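Local coordinates for protein dioxygenase (Pseudomonas brassicacearum, PDB 5V2D) that probably cleaves the central double bond of lignostilbenes with dioxygen at a non-haem iron centre, at residues 250-255 and 276-281; 292-297 and 352-357. All coordinates share one frame; numbering follows the deposited sequence. Where two conformers were deposited one is given.

Contact 1 of 2, residues 250-255 and 276-281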
ATOM      1  N   PHE A 250       2.049  -8.437 -14.263  1.00 30.93           N
ATOM      2  CA  PHE A 250       0.816  -7.760 -13.810  1.00 30.32           C
ATOM      3  C   PHE A 250      -0.129  -8.847 -13.239  1.00 29.28           C
ATOM      4  O   PHE A 250      -0.651  -9.662 -13.979  1.00 28.45           O
ATOM      5  CB  PHE A 250       0.095  -7.166 -14.976  1.00 32.26           C
ATOM      6  CG  PHE A 250       0.782  -6.000 -15.609  1.00 31.43           C
ATOM      7  CD1 PHE A 250       1.945  -6.175 -16.345  1.00 33.16           C
ATOM      8  CD2 PHE A 250       0.126  -4.760 -15.673  1.00 34.89           C
ATOM      9  CE1 PHE A 250       2.590  -5.095 -16.961  1.00 32.39           C
ATOM     10  CE2 PHE A 250       0.722  -3.633 -16.332  1.00 32.93           C
ATOM     11  CZ  PHE A 250       1.964  -3.819 -16.976  1.00 35.27           C
ATOM     12  N   PRO A 251      -0.381  -8.827 -11.947  1.00 28.37           N
ATOM     13  CA  PRO A 251      -1.361  -9.770 -11.364  1.00 27.26           C
ATOM     14  C   PRO A 251      -2.751  -9.144 -11.439  1.00 28.07           C
ATOM     15  O   PRO A 251      -3.058  -8.151 -10.769  1.00 26.09           O
ATOM     16  CB  PRO A 251      -0.877  -9.959  -9.907  1.00 28.10           C
ATOM     17  CG  PRO A 251       0.396  -9.136  -9.824  1.00 28.71           C
ATOM     18  CD  PRO A 251       0.378  -8.132 -10.907  1.00 27.63           C
ATOM     19  N   LEU A 252      -3.639  -9.726 -12.220  1.00 28.34           N
ATOM     20  CA  LEU A 252      -5.027  -9.288 -12.287  1.00 28.05           C
ATOM     21  C   LEU A 252      -5.834 -10.035 -11.243  1.00 29.56           C
ATOM     22  O   LEU A 252      -6.047 -11.249 -11.342  1.00 30.73           O
ATOM     23  CB  LEU A 252      -5.659  -9.574 -13.676  1.00 30.84           C
ATOM     24  CG  LEU A 252      -5.380  -8.467 -14.674  1.00 32.21           C
ATOM     25  CD1 LEU A 252      -3.904  -8.477 -14.988  1.00 31.20           C
ATOM     26  CD2 LEU A 252      -6.179  -8.647 -15.917  1.00 34.09           C
ATOM     27  N   ILE A 253      -6.256  -9.304 -10.241  1.00 27.86           N
ATOM     28  CA  ILE A 253      -7.080  -9.806  -9.155  1.00 30.85           C
ATOM     29  C   ILE A 253      -8.521  -9.994  -9.705  1.00 32.12           C
ATOM     30  O   ILE A 253      -8.968  -9.160 -10.516  1.00 31.20           O
ATOM     31  CB  ILE A 253      -7.071  -8.777  -8.026  1.00 31.30           C
ATOM     32  CG1 ILE A 253      -5.645  -8.638  -7.455  1.00 30.79           C
ATOM     33  CG2 ILE A 253      -8.032  -9.158  -6.905  1.00 34.55           C
ATOM     34  CD1 ILE A 253      -5.445  -7.361  -6.622  1.00 30.81           C
ATOM     35  N   PRO A 254      -9.229 -11.074  -9.301  1.00 35.10           N
ATOM     36  CA  PRO A 254     -10.582 -11.289  -9.833  1.00 35.70           C
ATOM     37  C   PRO A 254     -11.667 -10.334  -9.305  1.00 35.90           C
ATOM     38  O   PRO A 254     -12.770 -10.781  -8.937  1.00 33.77           O
ATOM     39  CB  PRO A 254     -10.950 -12.745  -9.390  1.00 37.90           C
ATOM     40  CG  PRO A 254      -9.747 -13.325  -8.833  1.00 38.60           C
ATOM     41  CD  PRO A 254      -8.740 -12.226  -8.532  1.00 36.73           C
ATOM     42  N   LEU A 255     -11.374  -9.050  -9.308  1.00 34.09           N
ATOM     43  CA  LEU A 255     -12.278  -7.983  -8.975  1.00 34.12           C
ATOM     44  C   LEU A 255     -12.502  -7.234 -10.288  1.00 37.98           C
ATOM     45  O   LEU A 255     -11.550  -6.552 -10.768  1.00 36.24           O
ATOM     46  CB  LEU A 255     -11.610  -7.026  -7.996  1.00 33.76           C
ATOM     47  CG  LEU A 255     -11.583  -7.464  -6.565  1.00 31.08           C
ATOM     48  CD1 LEU A 255     -10.707  -6.559  -5.729  1.00 32.82           C
ATOM     49  CD2 LEU A 255     -12.993  -7.527  -5.959  1.00 34.12           C
ATOM     50  N   PRO A 276     -10.272 -17.294 -12.891  1.00 43.34           N
ATOM     51  CA  PRO A 276      -8.876 -17.538 -12.505  1.00 40.88           C
ATOM     52  C   PRO A 276      -8.094 -16.223 -12.196  1.00 36.49           C
ATOM     53  O   PRO A 276      -8.284 -15.198 -12.837  1.00 35.62           O
ATOM     54  CB  PRO A 276      -8.309 -18.254 -13.719  1.00 40.79           C
ATOM     55  CG  PRO A 276      -9.482 -18.887 -14.427  1.00 42.79           C
ATOM     56  CD  PRO A 276     -10.637 -17.954 -14.176  1.00 45.81           C
ATOM     57  N   GLN A 277      -7.255 -16.297 -11.187  1.00 33.23           N
ATOM     58  CA  GLN A 277      -6.175 -15.331 -11.015  1.00 33.53           C
ATOM     59  C   GLN A 277      -5.450 -15.319 -12.348  1.00 34.70           C
ATOM     60  O   GLN A 277      -5.195 -16.374 -12.935  1.00 36.83           O
ATOM     61  CB  GLN A 277      -5.275 -15.756  -9.858  1.00 34.68           C
ATOM     62  CG  GLN A 277      -5.900 -15.524  -8.490  1.00 34.45           C
ATOM     63  CD  GLN A 277      -5.072 -16.135  -7.395  1.00 38.13           C
ATOM     64  OE1 GLN A 277      -4.228 -15.479  -6.813  1.00 37.78           O
ATOM     65  NE2 GLN A 277      -5.246 -17.410  -7.163  1.00 39.31           N
ATOM     66  N   LEU A 278      -5.174 -14.152 -12.872  1.00 33.80           N
ATOM     67  CA  LEU A 278      -4.513 -14.057 -14.181  1.00 35.52           C
ATOM     68  C   LEU A 278      -3.214 -13.228 -14.006  1.00 35.22           C
ATOM     69  O   LEU A 278      -3.158 -12.310 -13.189  1.00 34.93           O
ATOM     70  CB  LEU A 278      -5.497 -13.414 -15.098  1.00 38.16           C
ATOM     71  CG  LEU A 278      -5.408 -13.560 -16.561  1.00 44.56           C
ATOM     72  CD1 LEU A 278      -5.350 -14.995 -17.050  1.00 46.40           C
ATOM     73  CD2 LEU A 278      -6.567 -12.831 -17.239  1.00 45.91           C
ATOM     74  N   PHE A 279      -2.179 -13.557 -14.773  1.00 32.90           N
ATOM     75  CA  PHE A 279      -0.911 -12.832 -14.755  1.00 30.81           C
ATOM     76  C   PHE A 279      -0.466 -12.555 -16.183  1.00 32.19           C
ATOM     77  O   PHE A 279      -0.380 -13.518 -17.002  1.00 31.10           O
ATOM     78  CB  PHE A 279       0.150 -13.678 -14.067  1.00 30.55           C
ATOM     79  CG  PHE A 279      -0.204 -14.050 -12.652  1.00 31.83           C
ATOM     80  CD1 PHE A 279      -0.987 -15.173 -12.370  1.00 31.40           C
ATOM     81  CD2 PHE A 279       0.216 -13.243 -11.599  1.00 31.83           C
ATOM     82  CE1 PHE A 279      -1.307 -15.525 -11.099  1.00 30.08           C
ATOM     83  CE2 PHE A 279      -0.082 -13.591 -10.296  1.00 31.49           C
ATOM     84  CZ  PHE A 279      -0.821 -14.729 -10.029  1.00 30.16           C
ATOM     85  N   ALA A 280      -0.167 -11.300 -16.492  1.00 29.81           N
ATOM     86  CA  ALA A 280       0.497 -10.947 -17.736  1.00 29.08           C
ATOM     87  C   ALA A 280       1.993 -10.798 -17.487  1.00 30.13           C
ATOM     88  O   ALA A 280       2.406 -10.107 -16.578  1.00 28.54           O
ATOM     89  CB  ALA A 280      -0.053  -9.649 -18.254  1.00 29.92           C
ATOM     90  N   VAL A 281       2.824 -11.448 -18.287  1.00 30.52           N
ATOM     91  CA  VAL A 281       4.264 -11.413 -18.119  1.00 28.57           C
ATOM     92  C   VAL A 281       4.837 -10.924 -19.424  1.00 29.51           C
ATOM     93  O   VAL A 281       4.474 -11.425 -20.487  1.00 29.75           O
ATOM     94  CB  VAL A 281       4.819 -12.816 -17.838  1.00 28.99           C
ATOM     95  CG1 VAL A 281       6.319 -12.769 -17.745  1.00 31.24           C
ATOM     96  CG2 VAL A 281       4.205 -13.467 -16.629  1.00 29.51           C
TER
HETATM   97  O   HOH W   1      -8.527 -12.249 -12.627  1.00 33.32           O

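Contact 2 of 2, residues 292-297 and 352-357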
ATOM      1  N   ARG A 292       2.737 -12.618 -22.433  1.00 35.13           N
ATOM      2  CA  ARG A 292       2.223 -13.979 -22.240  0.50 35.76           C
ATOM      3  C   ARG A 292       1.325 -14.021 -21.030  1.00 36.00           C
ATOM      4  O   ARG A 292       1.640 -13.386 -19.998  1.00 36.60           O
ATOM      5  CB  ARG A 292       3.356 -14.957 -21.983  0.50 36.79           C
ATOM      6  CG  ARG A 292       4.131 -15.324 -23.269  0.50 38.26           C
ATOM      7  CD  ARG A 292       3.365 -16.435 -24.031  0.50 38.44           C
ATOM      8  NE  ARG A 292       3.369 -17.573 -23.123  0.50 37.47           N
ATOM      9  CZ  ARG A 292       4.455 -18.290 -22.886  0.50 35.71           C
ATOM     10  NH1 ARG A 292       5.632 -18.032 -23.506  0.50 34.30           N
ATOM     11  NH2 ARG A 292       4.349 -19.240 -21.998  0.50 35.42           N
ATOM     12  N   TRP A 293       0.255 -14.814 -21.097  1.00 35.93           N
ATOM     13  CA  TRP A 293      -0.732 -14.911 -20.009  1.00 35.64           C
ATOM     14  C   TRP A 293      -0.644 -16.225 -19.262  1.00 36.42           C
ATOM     15  O   TRP A 293      -0.460 -17.306 -19.883  1.00 33.46           O
ATOM     16  CB  TRP A 293      -2.115 -14.726 -20.594  1.00 37.22           C
ATOM     17  CG  TRP A 293      -2.312 -13.275 -21.057  1.00 36.40           C
ATOM     18  CD1 TRP A 293      -2.089 -12.783 -22.321  1.00 37.47           C
ATOM     19  CD2 TRP A 293      -2.737 -12.175 -20.270  1.00 36.20           C
ATOM     20  NE1 TRP A 293      -2.344 -11.461 -22.349  1.00 37.73           N
ATOM     21  CE2 TRP A 293      -2.757 -11.049 -21.115  1.00 36.54           C
ATOM     22  CE3 TRP A 293      -3.118 -12.025 -18.926  1.00 36.50           C
ATOM     23  CZ2 TRP A 293      -3.156  -9.770 -20.676  1.00 36.18           C
ATOM     24  CZ3 TRP A 293      -3.526 -10.722 -18.489  1.00 35.79           C
ATOM     25  CH2 TRP A 293      -3.524  -9.647 -19.364  1.00 34.94           C
ATOM     26  N   PHE A 294      -0.728 -16.171 -17.940  1.00 32.60           N
ATOM     27  CA  PHE A 294      -0.726 -17.379 -17.152  1.00 33.00           C
ATOM     28  C   PHE A 294      -1.933 -17.316 -16.236  1.00 35.46           C
ATOM     29  O   PHE A 294      -2.357 -16.207 -15.809  1.00 34.85           O
ATOM     30  CB  PHE A 294       0.507 -17.490 -16.319  1.00 33.16           C
ATOM     31  CG  PHE A 294       1.776 -17.708 -17.107  1.00 34.14           C
ATOM     32  CD1 PHE A 294       2.313 -18.985 -17.244  1.00 33.53           C
ATOM     33  CD2 PHE A 294       2.435 -16.612 -17.675  1.00 33.50           C
ATOM     34  CE1 PHE A 294       3.475 -19.183 -17.959  1.00 35.32           C
ATOM     35  CE2 PHE A 294       3.558 -16.762 -18.457  1.00 35.05           C
ATOM     36  CZ  PHE A 294       4.128 -18.061 -18.567  1.00 36.09           C
ATOM     37  N   LYS A 295      -2.461 -18.467 -15.855  1.00 34.74           N
ATOM     38  CA  LYS A 295      -3.644 -18.585 -15.037  1.00 37.84           C
ATOM     39  C   LYS A 295      -3.400 -19.364 -13.786  1.00 37.66           C
ATOM     40  O   LYS A 295      -2.951 -20.503 -13.837  1.00 39.72           O
ATOM     41  CB  LYS A 295      -4.716 -19.377 -15.779  1.00 42.76           C
ATOM     42  CG  LYS A 295      -5.284 -18.651 -16.959  1.00 51.08           C
ATOM     43  CD  LYS A 295      -6.142 -19.647 -17.760  1.00 56.08           C
ATOM     44  CE  LYS A 295      -7.358 -18.991 -18.431  1.00 62.40           C
ATOM     45  NZ  LYS A 295      -7.508 -19.783 -19.658  1.00 66.18           N
ATOM     46  N   GLY A 296      -3.868 -18.828 -12.667  1.00 35.15           N
ATOM     47  CA  GLY A 296      -3.795 -19.466 -11.373  1.00 33.89           C
ATOM     48  C   GLY A 296      -5.200 -19.879 -10.922  1.00 35.63           C
ATOM     49  O   GLY A 296      -6.155 -19.755 -11.655  1.00 41.00           O
ATOM     50  N   PRO A 297      -5.320 -20.408  -9.719  1.00 36.41           N
ATOM     51  CA  PRO A 297      -6.592 -20.821  -9.180  1.00 39.87           C
ATOM     52  C   PRO A 297      -7.674 -19.771  -9.109  1.00 42.31           C
ATOM     53  O   PRO A 297      -7.427 -18.550  -8.951  1.00 41.73           O
ATOM     54  CB  PRO A 297      -6.242 -21.243  -7.734  1.00 41.09           C
ATOM     55  CG  PRO A 297      -4.797 -21.649  -7.799  1.00 40.05           C
ATOM     56  CD  PRO A 297      -4.200 -20.730  -8.808  1.00 38.39           C
ATOM     57  N   PHE A 352       6.629 -18.602 -13.239  1.00 31.39           N
ATOM     58  CA  PHE A 352       6.061 -18.437 -14.575  1.00 34.19           C
ATOM     59  C   PHE A 352       7.203 -18.871 -15.535  1.00 36.09           C
ATOM     60  O   PHE A 352       8.182 -18.156 -15.719  1.00 36.22           O
ATOM     61  CB  PHE A 352       5.633 -16.990 -14.856  1.00 31.98           C
ATOM     62  CG  PHE A 352       4.635 -16.469 -13.873  1.00 30.65           C
ATOM     63  CD1 PHE A 352       5.053 -15.668 -12.814  1.00 31.82           C
ATOM     64  CD2 PHE A 352       3.337 -16.886 -13.881  1.00 31.11           C
ATOM     65  CE1 PHE A 352       4.142 -15.161 -11.913  1.00 32.67           C
ATOM     66  CE2 PHE A 352       2.425 -16.407 -12.966  1.00 33.63           C
ATOM     67  CZ  PHE A 352       2.835 -15.545 -11.958  1.00 29.80           C
ATOM     68  N   ASP A 353       7.041 -20.061 -16.089  1.00 36.06           N
ATOM     69  CA  ASP A 353       8.048 -20.661 -16.959  1.00 37.07           C
ATOM     70  C   ASP A 353       7.670 -20.303 -18.363  1.00 37.46           C
ATOM     71  O   ASP A 353       6.661 -20.872 -18.906  1.00 35.93           O
ATOM     72  CB  ASP A 353       8.095 -22.170 -16.777  1.00 39.13           C
ATOM     73  CG  ASP A 353       9.248 -22.834 -17.598  1.00 41.88           C
ATOM     74  OD1 ASP A 353       9.899 -22.170 -18.470  1.00 37.76           O
ATOM     75  OD2 ASP A 353       9.587 -23.976 -17.215  1.00 46.25           O
ATOM     76  N   LEU A 354       8.415 -19.346 -18.938  1.00 36.82           N
ATOM     77  CA  LEU A 354       8.048 -18.846 -20.233  1.00 39.68           C
ATOM     78  C   LEU A 354       8.252 -19.922 -21.385  1.00 43.48           C
ATOM     79  O   LEU A 354       7.758 -19.733 -22.486  1.00 41.24           O
ATOM     80  CB  LEU A 354       8.895 -17.619 -20.553  1.00 42.22           C
ATOM     81  CG  LEU A 354       8.429 -16.174 -20.438  1.00 49.33           C
ATOM     82  CD1 LEU A 354       6.915 -15.952 -20.209  1.00 50.51           C
ATOM     83  CD2 LEU A 354       9.337 -15.398 -19.482  1.00 49.35           C
ATOM     84  N   ASN A 355       9.048 -20.942 -21.079  1.00 40.75           N
ATOM     85  CA  ASN A 355       9.346 -22.017 -22.093  1.00 45.94           C
ATOM     86  C   ASN A 355       8.536 -23.247 -21.949  1.00 46.07           C
ATOM     87  O   ASN A 355       8.900 -24.327 -22.435  1.00 46.20           O
ATOM     88  CB  ASN A 355      10.796 -22.410 -21.961  1.00 45.41           C
ATOM     89  CG  ASN A 355      11.682 -21.270 -22.310  1.00 46.17           C
ATOM     90  OD1 ASN A 355      11.331 -20.532 -23.238  1.00 49.86           O
ATOM     91  ND2 ASN A 355      12.705 -21.027 -21.500  1.00 51.84           N
ATOM     92  N   SER A 356       7.485 -23.165 -21.198  1.00 46.11           N
ATOM     93  CA  SER A 356       6.740 -24.407 -20.877  1.00 47.08           C
ATOM     94  C   SER A 356       5.486 -24.373 -21.776  1.00 48.81           C
ATOM     95  O   SER A 356       5.097 -23.337 -22.410  1.00 49.19           O
ATOM     96  CB  SER A 356       6.459 -24.484 -19.391  1.00 47.75           C
ATOM     97  OG  SER A 356       5.055 -24.282 -19.136  1.00 46.93           O
ATOM     98  N   GLY A 357       4.863 -25.521 -21.857  1.00 54.78           N
ATOM     99  CA  GLY A 357       3.595 -25.636 -22.617  1.00 59.10           C
ATOM    100  C   GLY A 357       2.380 -25.080 -21.865  1.00 58.53           C
ATOM    101  O   GLY A 357       1.405 -24.799 -22.458  1.00 58.07           O
TER

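Contact 1 of 2, residues 250-255 and 276-281
The Phe279 ring meets Pro251 obliquely, with CE2 of Phe279 3.7 Å from CB of Pro251, and the same ring also meets that of Trp350. On the other side of the sheet, the Phe250 ring has Ala280 O at its edge, near the ring plane. With Phe250 CG anti to the carbonyl carbon (chi1 -69°), the ring starts beside the backbone N that bonds Ala280 O, which brings CD1 of Phe250 to 4.0 Å from that oxygen. The Phe250 ring also meets Phe230 edge-to-face. The backbones form an antiparallel ladder, their strand axes at 160°. Phe250 and Ala280 are a hydrogen-bonded pair, with Phe250 N to Ala280 O at 2.9 Å and Ala280 N to Phe250 O at 3.0 Å. The pair Leu252-Leu278 has one firm bond, Leu252 N to Leu278 O at 2.8 Å, and a weak return from Leu278 N to Leu252 O at 3.4 Å. CB of Leu252 and CB of Leu278 lie 4.1 Å apart, on the same face as Phe250 and Ala280. Pro251 falls between them, at the non-hydrogen-bonded position opposite Phe279, where its missing N-H costs this pairing nothing. A water next to the leucine pair donates to both Leu252 O and Pro276 O. Leu252 O, whose bond from Leu278 N is weak, thus also has this water and Gln302 NE2 as donors, which probably help satisfy the buried carbonyl.

Contact 2 of 2, residues 292-297 and 352-357
This is a contact between sheets, largely aromatic at its inner part and polar at its outer end: Phe294 and Arg292, on the outermost strand of one four-stranded sheet, meet Phe352 and the turn following it in the next, consistent with neighbouring blades of the family's beta-propeller. The two phenylalanines form an edge-to-face pair, the edge of Phe352 directed to the face of Phe294, with ring centroids 5.3 Å apart and planes at 61°. CD2 of Phe352 comes 3.7 Å from CG of Phe294, while CB of Phe352 stands over the middle of the same ring, 4.1 Å from its centroid, a CH-pi contact. Leu354 serves two flat groups through one methyl: its CD1 lies at the edge of the Phe294 ring, 3.9 Å from CZ of Phe294, and over one face of the Arg292 guanidinium. In the conformer described, the Arg292 chain curls, bent at chi2 (-82°) and chi3, and brings NH1 to Leu354 O, to which it donates at 2.9 Å on a lone pair. That carbonyl sits in a type I turn from Asp353 to Ser356, which Asp353 OD1 braces as an Asx turn by accepting from Asn355 N at 3.0 Å. The chemistry implies an apolar inner seam of Phe294, Phe352 and the Leu354 methyl, closed at its outer end by one nearly straight bond (165°) in the guanidinium plane.

In the fold
Contact 1 joins two strands within a sheet, and contact 2 joins that sheet to the next one; their centres are about 12 Å apart. The strands 276-283 and 292-298 link them directly, with probable hydrogen bonds from Gly296 N to Gln277 O and from Phe294 N to Phe279 O, both 2.8 Å. CG of Phe279 also packs 3.5 Å from CZ of Phe352, so a ring of contact 1 reaches the inter-sheet seam of contact 2. In contact 1 the Pro251 side chain is about 11 Å from the iron, too far to be a ligand; His188, His239, His304 and His495 bind the metal. From the chain's centre, contact 2 is centred about 27 Å away, contact 1 about 18 Å.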